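Local coordinates for protein orotidine 5'-phosphate decarboxylase (Streptomyces avermitilis, PDB 3V75) that probably catalyses the decarboxylation of orotidine 5'-phosphate to UMP and CO2, the last step of de novo UMP biosynthesis, at residues V72-E77 / P278-L283; E25-R30 / G170-A175; Y231-N236 / G256-A261. All blocks are in the same frame, centred on the assembly; numbering follows the deposited sequence. Where two conformers were deposited one is given.

Overall arrangement
The chain folds as a TIM barrel of eight parallel strands. From the N terminus, 25-30 comes first and opens contact 2. Then 72-77, at the end of helix 61-75, opens contact 1. Contact 2 closes at strand 170-176, so contacts 1 and 2 cross along the chain. Contact 3 opens and closes next, between 231-236 and 256-261. It is nested inside contact 1, which closes last, at 278-283. Contact 1 joins helix 61-75 to helix 280-299, the last of the chain. Contact 2 ties the N-terminal helix to the fifth strand. Contact 3 joins the segments after strands six and seven. The centres of contacts 2 and 3 are about 16 Å apart.

Contact 1: V72-E77 / P278-L283; sequences VEALGE and PDVRAL
V280 and L283 pack against A74 and L75 where two outer helices of the TIM barrel meet. Helix 61-75 lies between the first and second strands, and helix 280-299 is the last of the chain. The contact therefore joins a helix from after the first strand to the C-terminal helix, where strands 42-45 and 265-269 lie side by side in the closed barrel. The side chains that meet are all apolar.

D279 is the N-cap of helix 280-299. With chi1 at -179° its carboxylate turns back over the first turn, and its OD1 accepts from A282 N at 2.9 Å. The donor comes from above the carboxylate plane, and the bond is fairly straight at 160°. The carbonyl of D279 also takes part, since L283 N donates to D279 O. The first turn is thus held by both the side chain and the backbone of one residue.

V280 is the first side chain of this helix to touch its neighbour. Its CB lies 3.9 Å from A74 CB, and its CG1 branch runs beside the same methyl.

L283 comes back to the interface one turn after V280. Its CD1 is 3.9 Å from A74 CB, and its CB is 4.1 Å from that atom. The methyl of A74 is therefore shared by two side chains three residues apart. Its small size is consistent with the close approach of the backbones: A74 CA and V280 CA are 5.1 Å apart. V280 and L283 both also touch T70, one turn before A74. V273 of helix 271-274 touches both leucines. L75 reaches the backbone of L283 with its CD2 branch, which ends 4.3 Å from L283 CB and 3.7 Å from L283 O.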
loop_
_atom_site.group_PDB
_atom_site.type_symbol
_atom_site.label_atom_id
_atom_site.label_comp_id
_atom_site.label_asym_id
_atom_site.label_seq_id
_atom_site.Cartn_x
_atom_site.Cartn_y
_atom_site.Cartn_z
ATOM N N VAL A 72 -6.227 -19.101 -13.799
ATOM C CA VAL A 72 -7.497 -18.626 -14.338
ATOM C C VAL A 72 -8.121 -19.596 -15.330
ATOM O O VAL A 72 -9.346 -19.763 -15.356
ATOM C CB VAL A 72 -7.340 -17.223 -14.950
ATOM C CG1 VAL A 72 -8.661 -16.771 -15.546
ATOM C CG2 VAL A 72 -6.848 -16.247 -13.859
ATOM N N GLU A 73 -7.301 -20.259 -16.140
ATOM C CA GLU A 73 -7.863 -21.257 -17.059
ATOM C C GLU A 73 -8.534 -22.395 -16.301
ATOM O O GLU A 73 -9.620 -22.840 -16.673
ATOM C CB GLU A 73 -6.793 -21.833 -17.992
ATOM C CG GLU A 73 -6.370 -20.789 -19.009
ATOM C CD GLU A 73 -5.224 -21.216 -19.895
ATOM O OE1 GLU A 73 -4.507 -22.217 -19.573
ATOM O OE2 GLU A 73 -4.995 -20.527 -20.942
ATOM N N ALA A 74 -7.872 -22.867 -15.242
ATOM C CA ALA A 74 -8.397 -23.998 -14.479
ATOM C C ALA A 74 -9.627 -23.626 -13.693
ATOM O O ALA A 74 -10.581 -24.406 -13.611
ATOM C CB ALA A 74 -7.328 -24.522 -13.502
ATOM N N LEU A 75 -9.603 -22.450 -13.083
ATOM C CA LEU A 75 -10.592 -22.098 -12.067
ATOM C C LEU A 75 -11.544 -20.943 -12.392
ATOM O O LEU A 75 -12.530 -20.768 -11.685
ATOM C CB LEU A 75 -9.862 -21.762 -10.747
ATOM C CG LEU A 75 -9.079 -22.944 -10.136
ATOM C CD1 LEU A 75 -8.370 -22.437 -8.875
ATOM C CD2 LEU A 75 -9.991 -24.123 -9.835
ATOM N N GLY A 76 -11.259 -20.184 -13.463
ATOM C CA GLY A 76 -11.964 -18.918 -13.688
ATOM C C GLY A 76 -13.462 -19.084 -13.838
ATOM O O GLY A 76 -14.213 -18.213 -13.408
ATOM N N GLU A 77 -13.903 -20.195 -14.421
ATOM C CA GLU A 77 -15.334 -20.435 -14.584
ATOM C C GLU A 77 -15.986 -21.083 -13.375
ATOM O O GLU A 77 -17.218 -21.247 -13.349
ATOM C CB GLU A 77 -15.603 -21.268 -15.832
ATOM C CG GLU A 77 -15.189 -20.497 -17.102
ATOM C CD GLU A 77 -15.622 -21.190 -18.410
ATOM O OE1 GLU A 77 -16.347 -22.231 -18.356
ATOM O OE2 GLU A 77 -15.216 -20.691 -19.489
ATOM N N PRO A 278 0.608 -27.685 -11.085
ATOM C CA PRO A 278 -0.101 -27.109 -12.246
ATOM C C PRO A 278 -1.229 -27.962 -12.850
ATOM O O PRO A 278 -1.800 -27.619 -13.893
ATOM C CB PRO A 278 1.022 -26.891 -13.261
ATOM C CG PRO A 278 2.076 -27.844 -12.888
ATOM C CD PRO A 278 1.948 -28.186 -11.422
ATOM N N ASP A 279 -1.541 -29.102 -12.228
ATOM C CA ASP A 279 -2.562 -30.025 -12.744
ATOM C C ASP A 279 -3.948 -29.379 -12.660
ATOM O O ASP A 279 -4.447 -29.095 -11.554
ATOM C CB ASP A 279 -2.487 -31.302 -11.892
ATOM C CG ASP A 279 -3.450 -32.357 -12.298
ATOM O OD1 ASP A 279 -4.588 -32.101 -12.764
ATOM O OD2 ASP A 279 -3.055 -33.545 -12.166
ATOM N N VAL A 280 -4.564 -29.131 -13.813
ATOM C CA VAL A 280 -5.807 -28.367 -13.828
ATOM C C VAL A 280 -6.957 -29.148 -13.208
ATOM O O VAL A 280 -7.836 -28.543 -12.568
ATOM C CB VAL A 280 -6.167 -27.851 -15.245
ATOM C CG1 VAL A 280 -5.067 -26.898 -15.736
ATOM C CG2 VAL A 280 -6.395 -29.047 -16.215
ATOM N N ARG A 281 -6.980 -30.476 -13.351
ATOM C CA ARG A 281 -8.045 -31.235 -12.699
ATOM C C ARG A 281 -7.829 -31.223 -11.187
ATOM O O ARG A 281 -8.803 -31.167 -10.435
ATOM C CB ARG A 281 -8.103 -32.691 -13.176
ATOM C CG ARG A 281 -8.520 -32.858 -14.621
ATOM C CD ARG A 281 -8.448 -34.327 -15.038
ATOM N NE ARG A 281 -8.736 -34.487 -16.478
ATOM C CZ ARG A 281 -8.442 -35.576 -17.187
ATOM N NH1 ARG A 281 -7.834 -36.604 -16.612
ATOM N NH2 ARG A 281 -8.729 -35.616 -18.502
ATOM N N ALA A 282 -6.577 -31.291 -10.751
ATOM C CA ALA A 282 -6.295 -31.273 -9.309
ATOM C C ALA A 282 -6.686 -29.916 -8.703
ATOM O O ALA A 282 -7.234 -29.862 -7.588
ATOM C CB ALA A 282 -4.834 -31.571 -9.039
ATOM N N LEU A 283 -6.422 -28.820 -9.429
ATOM C CA LEU A 283 -6.810 -27.475 -8.956
ATOM C C LEU A 283 -8.320 -27.376 -8.821
ATOM O O LEU A 283 -8.829 -26.932 -7.787
ATOM C CB LEU A 283 -6.319 -26.403 -9.950
ATOM C CG LEU A 283 -4.829 -26.102 -9.825
ATOM C CD1 LEU A 283 -4.331 -25.378 -11.102
ATOM C CD2 LEU A 283 -4.548 -25.277 -8.554
#

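Contact 2: E25-R30 / G170-A175; sequences EPFGAR and GLFVLA
F27 lies against G170 and F172 at the start of strand 170-176, the fifth strand of the TIM barrel. F27 is the first residue of helix 27-38, which comes before the first strand.

The first kind of contact is side chain against backbone. F27 CB is 3.6 Å from G170 N, and the ring atom F27 CD2 is 3.7 Å from G170 CA. G170 has no side chain, and this lets the ring lie close on its backbone.

The second is ring against ring. With chi1 at 176° the F27 ring is carried obliquely over the strand's first residues, and its CE2 end reaches F172. The two side chains cross at about a right angle, with F27 CE2 3.9 Å from F172 CE1. F172 also touches V115, A145, T147 and V220 of other strands. Its side chain is about 8 Å from that of K119, the predicted proton donor. Shortening F27 to an alanine would probably leave F172 CE1 without this partner and open a gap beside G170.

Polar bonds flank the contact rather than cross it. R30 NH2 sits in the plane of the F27 ring, at its edge, and bonds G168 O. R30 NH1 forms a salt bridge with D144. R30 NE donates to E25 O at 2.8 Å, with a bent N-H...O angle of 132°.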
loop_
_atom_site.group_PDB
_atom_site.type_symbol
_atom_site.label_atom_id
_atom_site.label_comp_id
_atom_site.label_asym_id
_atom_site.label_seq_id
_atom_site.Cartn_x
_atom_site.Cartn_y
_atom_site.Cartn_z
ATOM N N GLU A 25 -24.110 -3.739 -10.919
ATOM C CA GLU A 25 -24.875 -3.886 -9.679
ATOM C C GLU A 25 -23.905 -3.773 -8.483
ATOM O O GLU A 25 -22.717 -4.060 -8.609
ATOM C CB GLU A 25 -25.625 -5.232 -9.718
ATOM C CG GLU A 25 -26.176 -5.711 -8.349
ATOM C CD GLU A 25 -27.009 -7.015 -8.336
ATOM O OE1 GLU A 25 -26.621 -8.060 -8.938
ATOM O OE2 GLU A 25 -28.066 -6.955 -7.643
ATOM N N PRO A 26 -24.387 -3.295 -7.323
ATOM C CA PRO A 26 -23.483 -3.100 -6.182
ATOM C C PRO A 26 -22.704 -4.371 -5.800
ATOM O O PRO A 26 -23.261 -5.484 -5.884
ATOM C CB PRO A 26 -24.433 -2.662 -5.056
ATOM C CG PRO A 26 -25.577 -1.990 -5.781
ATOM C CD PRO A 26 -25.743 -2.756 -7.065
ATOM N N PHE A 27 -21.438 -4.193 -5.435
ATOM C CA PHE A 27 -20.576 -5.305 -5.112
ATOM C C PHE A 27 -21.173 -6.270 -4.074
ATOM O O PHE A 27 -21.087 -7.502 -4.260
ATOM C CB PHE A 27 -19.201 -4.812 -4.663
ATOM C CG PHE A 27 -18.294 -5.900 -4.225
ATOM C CD1 PHE A 27 -17.804 -6.813 -5.145
ATOM C CD2 PHE A 27 -17.924 -6.021 -2.896
ATOM C CE1 PHE A 27 -16.929 -7.835 -4.738
ATOM C CE2 PHE A 27 -17.075 -7.048 -2.486
ATOM C CZ PHE A 27 -16.598 -7.965 -3.413
ATOM N N GLY A 28 -21.778 -5.755 -3.007
ATOM C CA GLY A 28 -22.269 -6.643 -1.951
ATOM C C GLY A 28 -23.300 -7.609 -2.534
ATOM O O GLY A 28 -23.277 -8.831 -2.237
ATOM N N ALA A 29 -24.214 -7.094 -3.362
ATOM C CA ALA A 29 -25.210 -7.927 -4.001
ATOM C C ALA A 29 -24.573 -8.911 -4.988
ATOM O O ALA A 29 -24.969 -10.096 -5.049
ATOM C CB ALA A 29 -26.249 -7.060 -4.731
ATOM N N ARG A 30 -23.621 -8.444 -5.797
ATOM C CA ARG A 30 -22.990 -9.337 -6.776
ATOM C C ARG A 30 -22.202 -10.444 -6.068
ATOM O O ARG A 30 -22.214 -11.601 -6.519
ATOM C CB ARG A 30 -22.088 -8.538 -7.728
ATOM C CG ARG A 30 -22.896 -7.547 -8.590
ATOM C CD ARG A 30 -22.020 -6.925 -9.698
ATOM N NE ARG A 30 -20.911 -6.127 -9.156
ATOM C CZ ARG A 30 -19.615 -6.376 -9.354
ATOM N NH1 ARG A 30 -19.230 -7.429 -10.081
ATOM N NH2 ARG A 30 -18.692 -5.588 -8.813
ATOM N N GLY A 170 -16.338 -2.664 -4.450
ATOM C CA GLY A 170 -16.317 -2.636 -2.992
ATOM C C GLY A 170 -14.908 -2.421 -2.454
ATOM O O GLY A 170 -13.929 -2.311 -3.213
ATOM N N LEU A 171 -14.814 -2.356 -1.133
ATOM C CA LEU A 171 -13.523 -2.290 -0.452
ATOM C C LEU A 171 -13.494 -3.359 0.634
ATOM O O LEU A 171 -14.554 -3.747 1.147
ATOM C CB LEU A 171 -13.298 -0.934 0.241
ATOM C CG LEU A 171 -13.325 0.310 -0.667
ATOM C CD1 LEU A 171 -13.179 1.589 0.220
ATOM C CD2 LEU A 171 -12.255 0.288 -1.736
ATOM N N PHE A 172 -12.281 -3.807 0.984
ATOM C CA PHE A 172 -12.065 -4.551 2.231
ATOM C C PHE A 172 -11.044 -3.793 3.033
ATOM O O PHE A 172 -9.874 -3.663 2.635
ATOM C CB PHE A 172 -11.568 -5.962 1.944
ATOM C CG PHE A 172 -12.654 -6.877 1.381
ATOM C CD1 PHE A 172 -12.823 -7.014 -0.001
ATOM C CD2 PHE A 172 -13.528 -7.572 2.239
ATOM C CE1 PHE A 172 -13.820 -7.842 -0.509
ATOM C CE2 PHE A 172 -14.512 -8.388 1.728
ATOM C CZ PHE A 172 -14.660 -8.528 0.360
ATOM N N VAL A 173 -11.492 -3.264 4.165
ATOM C CA VAL A 173 -10.632 -2.481 5.045
ATOM C C VAL A 173 -9.964 -3.404 6.034
ATOM O O VAL A 173 -10.648 -4.194 6.677
ATOM C CB VAL A 173 -11.474 -1.401 5.802
ATOM C CG1 VAL A 173 -10.573 -0.583 6.741
ATOM C CG2 VAL A 173 -12.185 -0.485 4.764
ATOM N N LEU A 174 -8.642 -3.306 6.187
ATOM C CA LEU A 174 -7.970 -4.131 7.194
ATOM C C LEU A 174 -8.557 -3.843 8.565
ATOM O O LEU A 174 -8.640 -2.677 8.976
ATOM C CB LEU A 174 -6.484 -3.820 7.248
ATOM C CG LEU A 174 -5.695 -3.965 5.951
ATOM C CD1 LEU A 174 -4.239 -3.617 6.146
ATOM C CD2 LEU A 174 -5.836 -5.407 5.380
ATOM N N ALA A 175 -8.983 -4.884 9.285
ATOM C CA ALA A 175 -9.521 -4.682 10.628
ATOM C C ALA A 175 -8.760 -5.503 11.668
ATOM O O ALA A 175 -8.171 -4.964 12.592
ATOM C CB ALA A 175 -11.021 -4.990 10.668
#

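Contact 3: Y231-N236 / G256-A261; sequences YDLDIN and GVFGAA
L233 faces both F258 and A261, and its side chain carries the contact from the loop side. The fold is a TIM barrel. Here the loop between strands 217-221 and 239-241 packs on the short helix 254-258 and the turn that follows it.

The branch of L233 goes to F258. L233 CG is anti to its carbonyl carbon (chi1 -60°), and with chi2 at 180° CD1 ends at the phenylalanine. L233 CD1 lies 3.8 Å from F258 CD2. One methyl meets one ring carbon, and the two side chains cross at a slant. The F258 ring is also covered by its neighbour in sequence. V257 CG1 stands over one ring face, offset toward the rim.

The base of L233 goes to A261. L233 CB and A261 CB are 3.9 Å apart, and A261 CB is also 3.9 Å from L233 O. The alanine methyl therefore rests against both the side chain and the backbone of L233. Between F258 and A261 the chain leaves the helix at G259 and enters a 3-10 turn at 260-261, which brings both side chains to L233. G259 has positive phi (63°), a conformation that favours glycine. A weak backbone bond from A261 N to F258 O spans the turn.

The loop side is shaped by two tight turns. D232 OD1 accepts from D234 N at 3.0 Å, which makes an Asx turn around L233. D234 is the centre of an inverse gamma turn, with a weak bond from I235 N to L233 O.

Other parts of the barrel surround the contact. L239 of strand 239-241 touches both L233 and A261, and A241 of the same strand touches F258. L201 of helix 196-207 packs on L233, so L233 lies between that helix, the strand and the end of helix 254-258.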
loop_
_atom_site.group_PDB
_atom_site.type_symbol
_atom_site.label_atom_id
_atom_site.label_comp_id
_atom_site.label_asym_id
_atom_site.label_seq_id
_atom_site.Cartn_x
_atom_site.Cartn_y
_atom_site.Cartn_z
ATOM N N TYR A 231 -15.542 -8.847 19.190
ATOM C CA TYR A 231 -15.864 -7.851 18.156
ATOM C C TYR A 231 -17.250 -8.075 17.594
ATOM O O TYR A 231 -17.703 -9.229 17.471
ATOM C CB TYR A 231 -14.819 -7.884 17.040
ATOM C CG TYR A 231 -13.494 -7.447 17.579
ATOM C CD1 TYR A 231 -13.190 -6.075 17.682
ATOM C CD2 TYR A 231 -12.577 -8.375 18.091
ATOM C CE1 TYR A 231 -11.982 -5.649 18.249
ATOM C CE2 TYR A 231 -11.366 -7.957 18.670
ATOM C CZ TYR A 231 -11.068 -6.596 18.729
ATOM O OH TYR A 231 -9.877 -6.203 19.284
ATOM N N ASP A 232 -17.922 -6.980 17.242
ATOM C CA ASP A 232 -19.208 -7.055 16.551
ATOM C C ASP A 232 -18.965 -7.123 15.049
ATOM O O ASP A 232 -18.688 -6.116 14.387
ATOM C CB ASP A 232 -20.053 -5.821 16.881
ATOM C CG ASP A 232 -21.431 -5.899 16.281
ATOM O OD1 ASP A 232 -21.751 -6.882 15.575
ATOM O OD2 ASP A 232 -22.214 -4.936 16.506
ATOM N N LEU A 233 -19.037 -8.334 14.516
ATOM C CA LEU A 233 -18.778 -8.552 13.095
ATOM C C LEU A 233 -20.046 -8.400 12.239
ATOM O O LEU A 233 -19.979 -8.607 11.013
ATOM C CB LEU A 233 -18.153 -9.950 12.886
ATOM C CG LEU A 233 -16.833 -10.157 13.616
ATOM C CD1 LEU A 233 -16.301 -11.611 13.325
ATOM C CD2 LEU A 233 -15.821 -9.112 13.220
ATOM N N ASP A 234 -21.170 -8.043 12.867
ATOM C CA ASP A 234 -22.470 -7.783 12.233
ATOM C C ASP A 234 -22.360 -6.427 11.527
ATOM O O ASP A 234 -23.000 -5.482 12.024
ATOM C CB ASP A 234 -23.584 -7.636 13.308
ATOM C CG ASP A 234 -25.018 -7.658 12.713
ATOM O OD1 ASP A 234 -25.141 -7.756 11.484
ATOM O OD2 ASP A 234 -26.015 -7.579 13.500
ATOM N N ILE A 235 -21.576 -6.285 10.461
ATOM C CA ILE A 235 -21.388 -4.977 9.803
ATOM C C ILE A 235 -22.168 -4.856 8.505
ATOM O O ILE A 235 -22.033 -3.861 7.783
ATOM C CB ILE A 235 -19.893 -4.687 9.544
ATOM C CG1 ILE A 235 -19.288 -5.729 8.606
ATOM C CG2 ILE A 235 -19.157 -4.642 10.882
ATOM C CD1 ILE A 235 -17.915 -5.362 8.043
ATOM N N ASN A 236 -23.008 -5.842 8.208
ATOM C CA ASN A 236 -23.752 -5.868 6.935
ATOM C C ASN A 236 -22.824 -5.673 5.738
ATOM O O ASN A 236 -23.172 -5.014 4.725
ATOM C CB ASN A 236 -24.919 -4.867 6.895
ATOM C CG ASN A 236 -25.809 -5.095 5.702
ATOM O OD1 ASN A 236 -26.021 -6.255 5.302
ATOM N ND2 ASN A 236 -26.295 -4.021 5.080
ATOM N N GLY A 256 -18.130 -21.780 13.970
ATOM C CA GLY A 256 -17.757 -21.489 15.345
ATOM C C GLY A 256 -16.873 -20.245 15.468
ATOM O O GLY A 256 -16.956 -19.525 16.461
ATOM N N VAL A 257 -16.014 -20.013 14.481
ATOM C CA VAL A 257 -15.103 -18.857 14.528
ATOM C C VAL A 257 -15.889 -17.532 14.334
ATOM O O VAL A 257 -15.715 -16.571 15.117
ATOM C CB VAL A 257 -13.971 -18.987 13.448
ATOM C CG1 VAL A 257 -13.131 -17.691 13.367
ATOM C CG2 VAL A 257 -13.059 -20.145 13.765
ATOM N N PHE A 258 -16.778 -17.514 13.345
ATOM C CA PHE A 258 -17.456 -16.283 12.936
ATOM C C PHE A 258 -18.875 -16.095 13.465
ATOM O O PHE A 258 -19.449 -15.002 13.313
ATOM C CB PHE A 258 -17.437 -16.150 11.420
ATOM C CG PHE A 258 -16.084 -15.824 10.876
ATOM C CD1 PHE A 258 -15.249 -16.824 10.364
ATOM C CD2 PHE A 258 -15.624 -14.502 10.896
ATOM C CE1 PHE A 258 -13.987 -16.512 9.886
ATOM C CE2 PHE A 258 -14.361 -14.189 10.412
ATOM C CZ PHE A 258 -13.549 -15.169 9.908
ATOM N N GLY A 259 -19.461 -17.113 14.101
ATOM C CA GLY A 259 -20.830 -16.960 14.595
ATOM C C GLY A 259 -21.831 -16.728 13.467
ATOM O O GLY A 259 -21.622 -17.180 12.328
ATOM N N ALA A 260 -22.882 -15.955 13.760
ATOM C CA ALA A 260 -23.914 -15.663 12.770
ATOM C C ALA A 260 -23.335 -14.946 11.552
ATOM O O ALA A 260 -23.823 -15.102 10.426
ATOM C CB ALA A 260 -25.024 -14.840 13.382
ATOM N N ALA A 261 -22.248 -14.198 11.757
ATOM C CA ALA A 261 -21.638 -13.500 10.646
ATOM C C ALA A 261 -20.961 -14.407 9.613
ATOM O O ALA A 261 -20.486 -13.921 8.569
ATOM C CB ALA A 261 -20.633 -12.466 11.150
#